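Local coordinates for thioredoxin-like protein (Bacteroides caccae ATCC 43185, PDB 4YOD) that is of unknown function but carries a thioredoxin-like domain and probably acts in thiol-disulfide redox chemistry, at residues T152-F157 against Q250-K255; L177-N182 against T259-N264; P218-D223 against K242-K247. All coordinates share one frame; numbering follows the deposited sequence.

Overall arrangement
All three contacts involve the thioredoxin-like domain, and their chemistry follows their depth. Interaction 2 is the wholly buried one: two antiparallel strands of the central sheet, 177-181 and 259-263, joined by regular backbone bonds and mostly apolar side chains. Interaction 1, partly buried, lays two loops over the sheet face that carries Leu-179, Ile-181 and Leu-263, and relies on aromatic rings and one phenol bond. Interaction 3 lies at the surface, its centre about 17 Å from that of interaction 2, and mixes a ring contact with loosely spaced charges and a bridging water. Helix 245-249 links interactions 1 and 3, since Ile-246 packs on Phe-157 and Tyr-252.

Interaction 1 (T152-F157 against Q250-K255); sequences TKAINF and QLYDLK
Tyr-252 sends its phenol end between Ala-154 and Phe-157, and its OH donates to the carbonyl of Ile-155, OH to O 2.8 Å. The oxygen is met at a C=O...donor angle of 132°, with the donor tilted from the carbonyl plane, while the same carbonyl oxygen lies at the edge of the Tyr-252 ring. A tyrosine suits this place because its ring is packed in apolar surroundings while its hydroxyl can still satisfy a loop carbonyl.

The ring of Phe-157 stands almost perpendicular to that of Tyr-252, planes at 87°, in an oblique pairing whose nearest carbons are Phe-157 CD2 and Tyr-252 CE1, 3.8 Å apart. With chi1 of 62°, Phe-157 CG sits between its own backbone N and carbonyl carbon, which turns the ring back toward the tyrosine. Both rings also rest on Leu-179 of strand 176-181 and on Ile-246 of helix 245-249, so the two loops close over one face of the thioredoxin-fold sheet.

Further out, Ile-155 and Leu-251 cross at about a right angle. Ile-155 CG2 meets Leu-251 CD2 at 4.1 Å, while the extended branch carries Ile-155 CD1 to 3.4 Å from the backbone O of Leu-251. That carbonyl takes a hydrogen bond from the side chain of Asn-148, which also accepts from the backbone N of Ile-155.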
loop_
_atom_site.group_PDB
_atom_site.type_symbol
_atom_site.label_atom_id
_atom_site.label_comp_id
_atom_site.label_asym_id
_atom_site.label_seq_id
_atom_site.Cartn_x
_atom_site.Cartn_y
_atom_site.Cartn_z
ATOM N N THR A 152 3.245 -10.827 -6.939
ATOM C CA THR A 152 2.499 -12.092 -6.773
ATOM C C THR A 152 1.264 -12.068 -7.663
ATOM O O THR A 152 0.804 -10.990 -8.055
ATOM C CB THR A 152 2.117 -12.370 -5.298
ATOM O OG1 THR A 152 1.017 -11.534 -4.896
ATOM C CG2 THR A 152 3.299 -12.243 -4.336
ATOM N N LYS A 153 0.716 -13.252 -7.969
ATOM C CA LYS A 153 -0.455 -13.384 -8.839
ATOM C C LYS A 153 -1.730 -12.922 -8.123
ATOM O O LYS A 153 -1.974 -13.319 -6.973
ATOM C CB LYS A 153 -0.583 -14.852 -9.311
ATOM C CG LYS A 153 0.161 -15.093 -10.618
ATOM C CD LYS A 153 0.134 -16.559 -11.033
ATOM C CE LYS A 153 0.640 -16.750 -12.442
ATOM N NZ LYS A 153 -0.421 -16.488 -13.449
ATOM N N ALA A 154 -2.514 -12.056 -8.785
ATOM C CA ALA A 154 -3.764 -11.531 -8.236
ATOM C C ALA A 154 -4.782 -12.639 -7.923
ATOM O O ALA A 154 -4.791 -13.682 -8.582
ATOM C CB ALA A 154 -4.381 -10.543 -9.209
ATOM N N ILE A 155 -5.637 -12.428 -6.910
ATOM C CA ILE A 155 -6.655 -13.430 -6.565
ATOM C C ILE A 155 -7.833 -13.315 -7.554
ATOM O O ILE A 155 -8.412 -12.236 -7.720
ATOM C CB ILE A 155 -7.117 -13.329 -5.093
ATOM C CG1 ILE A 155 -5.920 -13.618 -4.144
ATOM C CG2 ILE A 155 -8.268 -14.322 -4.839
ATOM C CD1 ILE A 155 -6.190 -13.425 -2.677
ATOM N N ASN A 156 -8.163 -14.436 -8.222
ATOM C CA ASN A 156 -9.253 -14.499 -9.201
ATOM C C ASN A 156 -10.610 -14.323 -8.526
ATOM O O ASN A 156 -10.783 -14.694 -7.365
ATOM C CB ASN A 156 -9.222 -15.835 -9.955
ATOM C CG ASN A 156 -10.163 -15.871 -11.127
ATOM O OD1 ASN A 156 -10.392 -14.865 -11.815
ATOM N ND2 ASN A 156 -10.789 -17.001 -11.320
ATOM N N PHE A 157 -11.566 -13.740 -9.251
ATOM C CA PHE A 157 -12.932 -13.513 -8.764
ATOM C C PHE A 157 -13.856 -13.404 -9.958
ATOM O O PHE A 157 -13.408 -13.037 -11.049
ATOM C CB PHE A 157 -13.037 -12.254 -7.863
ATOM C CG PHE A 157 -12.689 -10.958 -8.567
ATOM C CD1 PHE A 157 -13.667 -10.221 -9.229
ATOM C CD2 PHE A 157 -11.374 -10.501 -8.610
ATOM C CE1 PHE A 157 -13.338 -9.037 -9.914
ATOM C CE2 PHE A 157 -11.049 -9.316 -9.285
ATOM C CZ PHE A 157 -12.030 -8.598 -9.939
ATOM N N GLN A 250 -12.549 -11.550 2.148
ATOM C CA GLN A 250 -11.405 -10.614 2.194
ATOM C C GLN A 250 -10.353 -10.988 1.132
ATOM O O GLN A 250 -9.172 -11.109 1.452
ATOM C CB GLN A 250 -10.760 -10.573 3.602
ATOM C CG GLN A 250 -11.654 -10.005 4.687
ATOM C CD GLN A 250 -10.945 -10.055 6.013
ATOM O OE1 GLN A 250 -10.125 -9.190 6.338
ATOM N NE2 GLN A 250 -11.217 -11.096 6.788
ATOM N N LEU A 251 -10.802 -11.233 -0.117
ATOM C CA LEU A 251 -9.927 -11.571 -1.256
ATOM C C LEU A 251 -9.051 -10.387 -1.602
ATOM O O LEU A 251 -7.938 -10.555 -2.110
ATOM C CB LEU A 251 -10.755 -11.974 -2.500
ATOM C CG LEU A 251 -11.720 -13.175 -2.354
ATOM C CD1 LEU A 251 -12.386 -13.505 -3.693
ATOM C CD2 LEU A 251 -11.019 -14.398 -1.746
ATOM N N TYR A 252 -9.601 -9.180 -1.399
ATOM C CA TYR A 252 -8.907 -7.920 -1.600
ATOM C C TYR A 252 -9.067 -7.070 -0.348
ATOM O O TYR A 252 -10.129 -7.119 0.286
ATOM C CB TYR A 252 -9.438 -7.172 -2.844
ATOM C CG TYR A 252 -8.958 -7.782 -4.141
ATOM C CD1 TYR A 252 -9.534 -8.955 -4.642
ATOM C CD2 TYR A 252 -7.866 -7.250 -4.821
ATOM C CE1 TYR A 252 -9.063 -9.547 -5.813
ATOM C CE2 TYR A 252 -7.391 -7.834 -6.001
ATOM C CZ TYR A 252 -7.976 -8.999 -6.475
ATOM O OH TYR A 252 -7.494 -9.597 -7.611
ATOM N N ASP A 253 -8.038 -6.270 -0.024
ATOM C CA ASP A 253 -8.068 -5.347 1.117
ATOM C C ASP A 253 -8.905 -4.146 0.699
ATOM O O ASP A 253 -8.556 -3.434 -0.245
ATOM C CB ASP A 253 -6.642 -4.935 1.569
ATOM C CG ASP A 253 -6.574 -4.011 2.790
ATOM O OD1 ASP A 253 -7.654 -3.549 3.262
ATOM O OD2 ASP A 253 -5.455 -3.770 3.284
ATOM N N LEU A 254 -10.039 -3.971 1.343
ATOM C CA LEU A 254 -10.956 -2.892 0.969
ATOM C C LEU A 254 -10.938 -1.684 1.935
ATOM O O LEU A 254 -11.899 -0.918 1.936
ATOM C CB LEU A 254 -12.388 -3.457 0.900
ATOM C CG LEU A 254 -12.651 -4.651 -0.033
ATOM C CD1 LEU A 254 -14.090 -5.152 0.131
ATOM C CD2 LEU A 254 -12.365 -4.307 -1.481
ATOM N N LYS A 255 -9.865 -1.500 2.734
ATOM C CA LYS A 255 -9.798 -0.401 3.731
ATOM C C LYS A 255 -9.784 0.996 3.055
ATOM O O LYS A 255 -10.103 2.004 3.697
ATOM C CB LYS A 255 -8.587 -0.568 4.666
ATOM C CG LYS A 255 -7.221 -0.376 4.002
ATOM C CD LYS A 255 -6.085 -0.664 4.979
ATOM C CE LYS A 255 -4.725 -0.331 4.420
ATOM N NZ LYS A 255 -4.365 -1.195 3.270
#

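Interaction 2 (L177-N182 against T259-N264); sequences LLLFIN and TLYLLN
Leu-177, Leu-179 and Ile-181 pair with Leu-263, Tyr-261 and Thr-259 through six backbone hydrogen bonds, two to each antiparallel hydrogen-bonded pair. The central bonds, Leu-179 N to Tyr-261 O and Tyr-261 N to Leu-179 O, are both 2.9 Å long. The non-hydrogen-bonded pairs Leu-178 with Leu-262 and Phe-180 with Leu-260 alternate with these three pairs, and there CA-H groups approach carbonyl oxygens, as Leu-260 CA does Leu-179 O at 3.3 Å.

Side chains alternate between the two faces. On one, Leu-260 CD2 is shared: it touches Phe-180 CD1 at 3.7 Å and Leu-178 CD2 at 3.8 Å. Leu-260 lies alongside Phe-180, pointing the same way, and its methyl meets the ring obliquely; the branched leucine can thus fill the angle between a ring and a second leucine. On the other face, Ile-181 and Thr-259 run side by side, with Thr-259 CG2 3.8 Å from Ile-181 CD1. The threonine's chi1 of -159° puts OG1 anti to the backbone N, leaving the methyl for Ile-181 while the hydroxyl bonds to Asp-273. Farther along this face Leu-179 CB meets Tyr-261 CB at 3.9 Å, and Leu-177 CD2 lies beside Leu-263 CD1.

Around this first shell, helix 187-197 covers the Leu-178 and Phe-180 face through Ile-193 and Leu-196. Tyr-252 covers part of the opposite face, its ring edge-to-face with that of Tyr-261. Val-269 of the edge strand 269-272 packs on Tyr-261 and Leu-263. The sheet runs 237-240, 211-217, 176-181, 259-263, 269-272; a central strand with a parallel neighbour on one side and an antiparallel one on the other is characteristic of the thioredoxin fold.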
loop_
_atom_site.group_PDB
_atom_site.type_symbol
_atom_site.label_atom_id
_atom_site.label_comp_id
_atom_site.label_asym_id
_atom_site.label_seq_id
_atom_site.Cartn_x
_atom_site.Cartn_y
_atom_site.Cartn_z
ATOM N N LEU A 177 -3.893 -5.161 -17.142
ATOM C CA LEU A 177 -5.223 -5.102 -16.554
ATOM C C LEU A 177 -5.213 -4.077 -15.449
ATOM O O LEU A 177 -4.443 -4.207 -14.491
ATOM C CB LEU A 177 -5.717 -6.471 -16.017
ATOM C CG LEU A 177 -7.229 -6.469 -15.726
ATOM C CD1 LEU A 177 -7.927 -7.635 -16.343
ATOM C CD2 LEU A 177 -7.546 -6.204 -14.257
ATOM N N LEU A 178 -6.073 -3.066 -15.580
ATOM C CA LEU A 178 -6.252 -2.022 -14.585
ATOM C C LEU A 178 -7.526 -2.346 -13.816
ATOM O O LEU A 178 -8.626 -2.298 -14.369
ATOM C CB LEU A 178 -6.315 -0.632 -15.253
ATOM C CG LEU A 178 -5.901 0.576 -14.412
ATOM C CD1 LEU A 178 -5.953 1.818 -15.263
ATOM C CD2 LEU A 178 -6.811 0.785 -13.195
ATOM N N LEU A 179 -7.358 -2.746 -12.556
ATOM C CA LEU A 179 -8.446 -3.134 -11.666
ATOM C C LEU A 179 -8.852 -1.924 -10.827
ATOM O O LEU A 179 -8.028 -1.340 -10.122
ATOM C CB LEU A 179 -8.019 -4.334 -10.787
ATOM C CG LEU A 179 -9.065 -4.878 -9.815
ATOM C CD1 LEU A 179 -10.320 -5.421 -10.561
ATOM C CD2 LEU A 179 -8.457 -5.944 -8.907
ATOM N N PHE A 180 -10.121 -1.541 -10.908
ATOM C CA PHE A 180 -10.573 -0.358 -10.173
ATOM C C PHE A 180 -11.725 -0.724 -9.220
ATOM O O PHE A 180 -12.877 -0.844 -9.640
ATOM C CB PHE A 180 -10.981 0.734 -11.196
ATOM C CG PHE A 180 -11.642 2.018 -10.739
ATOM C CD1 PHE A 180 -11.622 2.403 -9.403
ATOM C CD2 PHE A 180 -12.230 2.878 -11.659
ATOM C CE1 PHE A 180 -12.229 3.596 -8.990
ATOM C CE2 PHE A 180 -12.825 4.073 -11.245
ATOM C CZ PHE A 180 -12.815 4.426 -9.915
ATOM N N ILE A 181 -11.408 -0.846 -7.935
ATOM C CA ILE A 181 -12.394 -1.161 -6.897
ATOM C C ILE A 181 -13.072 0.162 -6.523
ATOM O O ILE A 181 -12.393 1.090 -6.084
ATOM C CB ILE A 181 -11.737 -1.890 -5.698
ATOM C CG1 ILE A 181 -10.933 -3.133 -6.194
ATOM C CG2 ILE A 181 -12.794 -2.240 -4.633
ATOM C CD1 ILE A 181 -10.194 -4.010 -5.144
ATOM N N ASN A 182 -14.392 0.243 -6.724
ATOM C CA ASN A 182 -15.169 1.477 -6.566
ATOM C C ASN A 182 -16.415 1.356 -5.676
ATOM O O ASN A 182 -16.820 0.261 -5.296
ATOM C CB ASN A 182 -15.617 1.964 -7.962
ATOM C CG ASN A 182 -16.579 1.019 -8.653
ATOM O OD1 ASN A 182 -17.795 1.049 -8.425
ATOM N ND2 ASN A 182 -16.060 0.152 -9.507
ATOM N N THR A 259 -9.631 2.083 -4.944
ATOM C CA THR A 259 -8.283 1.538 -4.951
ATOM C C THR A 259 -7.999 1.012 -6.357
ATOM O O THR A 259 -8.901 0.526 -7.040
ATOM C CB THR A 259 -7.988 0.565 -3.804
ATOM O OG1 THR A 259 -6.583 0.524 -3.661
ATOM C CG2 THR A 259 -8.533 -0.835 -4.020
ATOM N N LEU A 260 -6.755 1.179 -6.803
ATOM C CA LEU A 260 -6.355 0.774 -8.147
ATOM C C LEU A 260 -5.227 -0.218 -8.112
ATOM O O LEU A 260 -4.316 -0.063 -7.313
ATOM C CB LEU A 260 -5.908 1.997 -8.978
ATOM C CG LEU A 260 -6.929 3.110 -9.203
ATOM C CD1 LEU A 260 -6.250 4.360 -9.761
ATOM C CD2 LEU A 260 -8.034 2.655 -10.124
ATOM N N TYR A 261 -5.308 -1.231 -8.986
ATOM C CA TYR A 261 -4.260 -2.230 -9.197
ATOM C C TYR A 261 -3.876 -2.247 -10.655
ATOM O O TYR A 261 -4.742 -2.098 -11.511
ATOM C CB TYR A 261 -4.743 -3.644 -8.819
ATOM C CG TYR A 261 -4.776 -3.930 -7.338
ATOM C CD1 TYR A 261 -5.830 -3.485 -6.546
ATOM C CD2 TYR A 261 -3.813 -4.739 -6.745
ATOM C CE1 TYR A 261 -5.900 -3.796 -5.186
ATOM C CE2 TYR A 261 -3.861 -5.038 -5.379
ATOM C CZ TYR A 261 -4.918 -4.578 -4.612
ATOM O OH TYR A 261 -4.951 -4.822 -3.265
ATOM N N LEU A 262 -2.594 -2.445 -10.941
ATOM C CA LEU A 262 -2.148 -2.683 -12.313
ATOM C C LEU A 262 -1.564 -4.085 -12.332
ATOM O O LEU A 262 -0.658 -4.384 -11.546
ATOM C CB LEU A 262 -1.133 -1.641 -12.845
ATOM C CG LEU A 262 -0.778 -1.830 -14.354
ATOM C CD1 LEU A 262 -1.986 -1.510 -15.260
ATOM C CD2 LEU A 262 0.416 -0.980 -14.763
ATOM N N LEU A 263 -2.067 -4.925 -13.222
ATOM C CA LEU A 263 -1.613 -6.312 -13.369
ATOM C C LEU A 263 -0.986 -6.508 -14.744
ATOM O O LEU A 263 -1.383 -5.836 -15.685
ATOM C CB LEU A 263 -2.768 -7.330 -13.170
ATOM C CG LEU A 263 -3.855 -7.068 -12.087
ATOM C CD1 LEU A 263 -4.889 -8.214 -12.064
ATOM C CD2 LEU A 263 -3.238 -6.903 -10.659
ATOM N N ASN A 264 -0.037 -7.458 -14.881
ATOM C CA ASN A 264 0.560 -7.751 -16.190
ATOM C C ASN A 264 -0.306 -8.830 -16.911
ATOM O O ASN A 264 -1.414 -9.139 -16.443
ATOM C CB ASN A 264 2.043 -8.161 -16.065
ATOM C CG ASN A 264 2.311 -9.521 -15.456
ATOM O OD1 ASN A 264 1.408 -10.302 -15.143
ATOM N ND2 ASN A 264 3.576 -9.861 -15.327
#

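Interaction 3 (P218-D223 against K242-K247); sequences PDEELD and KKFTIK
The ring of Phe-244 is sandwiched between Glu-220 CG on one face and the backbone O of Lys-242 on the other. Glu-220 CG stands 3.5 Å from the ring centroid, only 7° off the normal, a CH-pi contact that uses the aliphatic part of an otherwise charged side chain. Lys-242 O lies 3.5 Å above the plane of the opposite face. At the edge, in plane, Leu-222 CD1 reaches Phe-244 CE1 at 3.8 Å. Glutamate suits this exposed position because its CG methylene can cover a ring while its carboxylate stays at the surface.

Phe-244 is the N-cap residue of helix 245-249 and has a left-handed backbone conformation. Asp-241, just before the segment, accepts a hydrogen bond from Ile-246 N and a weak one from Thr-245 N, at the start of the helix. The contact thus joins the start of this helix to the turn that leads from strand 211-217 into helix 222-228, near one end of the thioredoxin-fold sheet. A water ties the two backbones together, donating to Pro-218 O at 2.7 Å and accepting from Lys-247 N at 2.9 Å.

Lys-247 crosses both acidic side chains at about a right angle. Its chain is extended as far as CE, which comes within 3.3 Å of Asp-219 OD1, then bends at chi4 (-71°). Lys-247 NZ remains 4.2 Å from Glu-220 OE2 and farther still from Asp-219 OD1, beyond salt-bridge range, so any attraction is probably diffuse. The contact also buries Asp-219 O beside Phe-244 CD1, and this oxygen has no polar partner in the model.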
loop_
_atom_site.group_PDB
_atom_site.type_symbol
_atom_site.label_atom_id
_atom_site.label_comp_id
_atom_site.label_asym_id
_atom_site.label_seq_id
_atom_site.Cartn_x
_atom_site.Cartn_y
_atom_site.Cartn_z
ATOM N N PRO A 218 -17.732 -3.968 -4.857
ATOM C CA PRO A 218 -17.803 -5.139 -3.975
ATOM C C PRO A 218 -18.908 -5.104 -2.911
ATOM O O PRO A 218 -19.097 -6.122 -2.245
ATOM C CB PRO A 218 -16.419 -5.139 -3.317
ATOM C CG PRO A 218 -16.020 -3.669 -3.263
ATOM C CD PRO A 218 -16.873 -2.914 -4.275
ATOM N N ASP A 219 -19.626 -3.972 -2.728
ATOM C CA ASP A 219 -20.622 -3.864 -1.656
ATOM C C ASP A 219 -22.045 -4.284 -2.087
ATOM O O ASP A 219 -22.240 -4.776 -3.199
ATOM C CB ASP A 219 -20.622 -2.462 -1.036
ATOM C CG ASP A 219 -19.387 -2.162 -0.224
ATOM O OD1 ASP A 219 -19.394 -2.449 0.997
ATOM O OD2 ASP A 219 -18.417 -1.622 -0.800
ATOM N N GLU A 220 -23.023 -4.113 -1.171
ATOM C CA GLU A 220 -24.405 -4.588 -1.278
ATOM C C GLU A 220 -25.450 -3.545 -1.746
ATOM O O GLU A 220 -26.622 -3.911 -1.887
ATOM C CB GLU A 220 -24.835 -5.162 0.089
ATOM C CG GLU A 220 -24.000 -6.362 0.524
ATOM C CD GLU A 220 -23.793 -6.552 2.015
ATOM O OE1 GLU A 220 -24.777 -6.881 2.718
ATOM O OE2 GLU A 220 -22.628 -6.444 2.466
ATOM N N GLU A 221 -25.047 -2.282 -2.019
ATOM C CA GLU A 221 -25.979 -1.232 -2.469
ATOM C C GLU A 221 -26.074 -1.237 -4.017
ATOM O O GLU A 221 -25.775 -0.234 -4.680
ATOM C CB GLU A 221 -25.562 0.154 -1.923
ATOM C CG GLU A 221 -25.609 0.290 -0.406
ATOM C CD GLU A 221 -26.969 0.540 0.225
ATOM O OE1 GLU A 221 -27.842 1.156 -0.431
ATOM O OE2 GLU A 221 -27.140 0.165 1.408
ATOM N N LEU A 222 -26.525 -2.385 -4.572
ATOM C CA LEU A 222 -26.663 -2.694 -6.001
ATOM C C LEU A 222 -27.513 -1.690 -6.799
ATOM O O LEU A 222 -27.248 -1.499 -7.989
ATOM C CB LEU A 222 -27.256 -4.097 -6.167
ATOM C CG LEU A 222 -26.277 -5.222 -6.506
ATOM C CD1 LEU A 222 -25.419 -5.626 -5.290
ATOM C CD2 LEU A 222 -27.024 -6.431 -7.023
ATOM N N ASP A 223 -28.531 -1.069 -6.163
ATOM C CA ASP A 223 -29.392 -0.081 -6.817
ATOM C C ASP A 223 -28.613 1.210 -7.111
ATOM O O ASP A 223 -28.655 1.692 -8.247
ATOM C CB ASP A 223 -30.643 0.210 -5.967
ATOM C CG ASP A 223 -31.664 -0.920 -5.899
ATOM O OD1 ASP A 223 -31.581 -1.856 -6.732
ATOM O OD2 ASP A 223 -32.574 -0.848 -5.038
ATOM N N LYS A 242 -21.768 -10.185 -7.247
ATOM C CA LYS A 242 -23.122 -10.694 -6.966
ATOM C C LYS A 242 -23.241 -11.331 -5.568
ATOM O O LYS A 242 -24.140 -10.952 -4.824
ATOM C CB LYS A 242 -23.561 -11.699 -8.052
ATOM C CG LYS A 242 -25.040 -12.067 -8.024
ATOM C CD LYS A 242 -25.352 -13.180 -9.024
ATOM C CE LYS A 242 -26.760 -13.714 -8.886
ATOM N NZ LYS A 242 -27.781 -12.771 -9.417
ATOM N N LYS A 243 -22.332 -12.257 -5.209
ATOM C CA LYS A 243 -22.387 -12.959 -3.922
ATOM C C LYS A 243 -21.525 -12.270 -2.838
ATOM O O LYS A 243 -21.448 -12.782 -1.720
ATOM C CB LYS A 243 -21.972 -14.433 -4.089
ATOM C CG LYS A 243 -22.870 -15.242 -5.039
ATOM C CD LYS A 243 -22.724 -16.766 -4.863
ATOM C CE LYS A 243 -21.483 -17.368 -5.498
ATOM N NZ LYS A 243 -21.589 -17.443 -6.980
ATOM N N PHE A 244 -20.918 -11.094 -3.149
ATOM C CA PHE A 244 -20.093 -10.293 -2.225
ATOM C C PHE A 244 -18.926 -11.136 -1.643
ATOM O O PHE A 244 -18.568 -11.003 -0.470
ATOM C CB PHE A 244 -20.945 -9.645 -1.095
ATOM C CG PHE A 244 -22.381 -9.310 -1.467
ATOM C CD1 PHE A 244 -22.666 -8.285 -2.365
ATOM C CD2 PHE A 244 -23.444 -10.017 -0.915
ATOM C CE1 PHE A 244 -23.989 -7.999 -2.731
ATOM C CE2 PHE A 244 -24.767 -9.717 -1.265
ATOM C CZ PHE A 244 -25.031 -8.708 -2.167
ATOM N N THR A 245 -18.315 -11.968 -2.506
ATOM C CA THR A 245 -17.218 -12.896 -2.201
ATOM C C THR A 245 -15.916 -12.156 -1.822
ATOM O O THR A 245 -15.224 -12.600 -0.908
ATOM C CB THR A 245 -17.003 -13.823 -3.409
ATOM O OG1 THR A 245 -18.271 -14.359 -3.778
ATOM C CG2 THR A 245 -16.027 -14.966 -3.122
ATOM N N ILE A 246 -15.582 -11.052 -2.523
ATOM C CA ILE A 246 -14.376 -10.264 -2.244
ATOM C C ILE A 246 -14.437 -9.755 -0.814
ATOM O O ILE A 246 -13.476 -9.939 -0.056
ATOM C CB ILE A 246 -14.185 -9.110 -3.254
ATOM C CG1 ILE A 246 -13.916 -9.656 -4.671
ATOM C CG2 ILE A 246 -13.065 -8.147 -2.780
ATOM C CD1 ILE A 246 -14.182 -8.651 -5.837
ATOM N N LYS A 247 -15.593 -9.153 -0.443
ATOM C CA LYS A 247 -15.864 -8.579 0.873
ATOM C C LYS A 247 -15.921 -9.676 1.946
ATOM O O LYS A 247 -15.205 -9.572 2.941
ATOM C CB LYS A 247 -17.180 -7.774 0.836
ATOM C CG LYS A 247 -17.454 -6.916 2.060
ATOM C CD LYS A 247 -18.894 -6.412 2.048
ATOM C CE LYS A 247 -19.094 -5.164 2.873
ATOM N NZ LYS A 247 -18.994 -5.426 4.332
HETATM O O HOH W 1 -17.575 -8.308 -2.428
#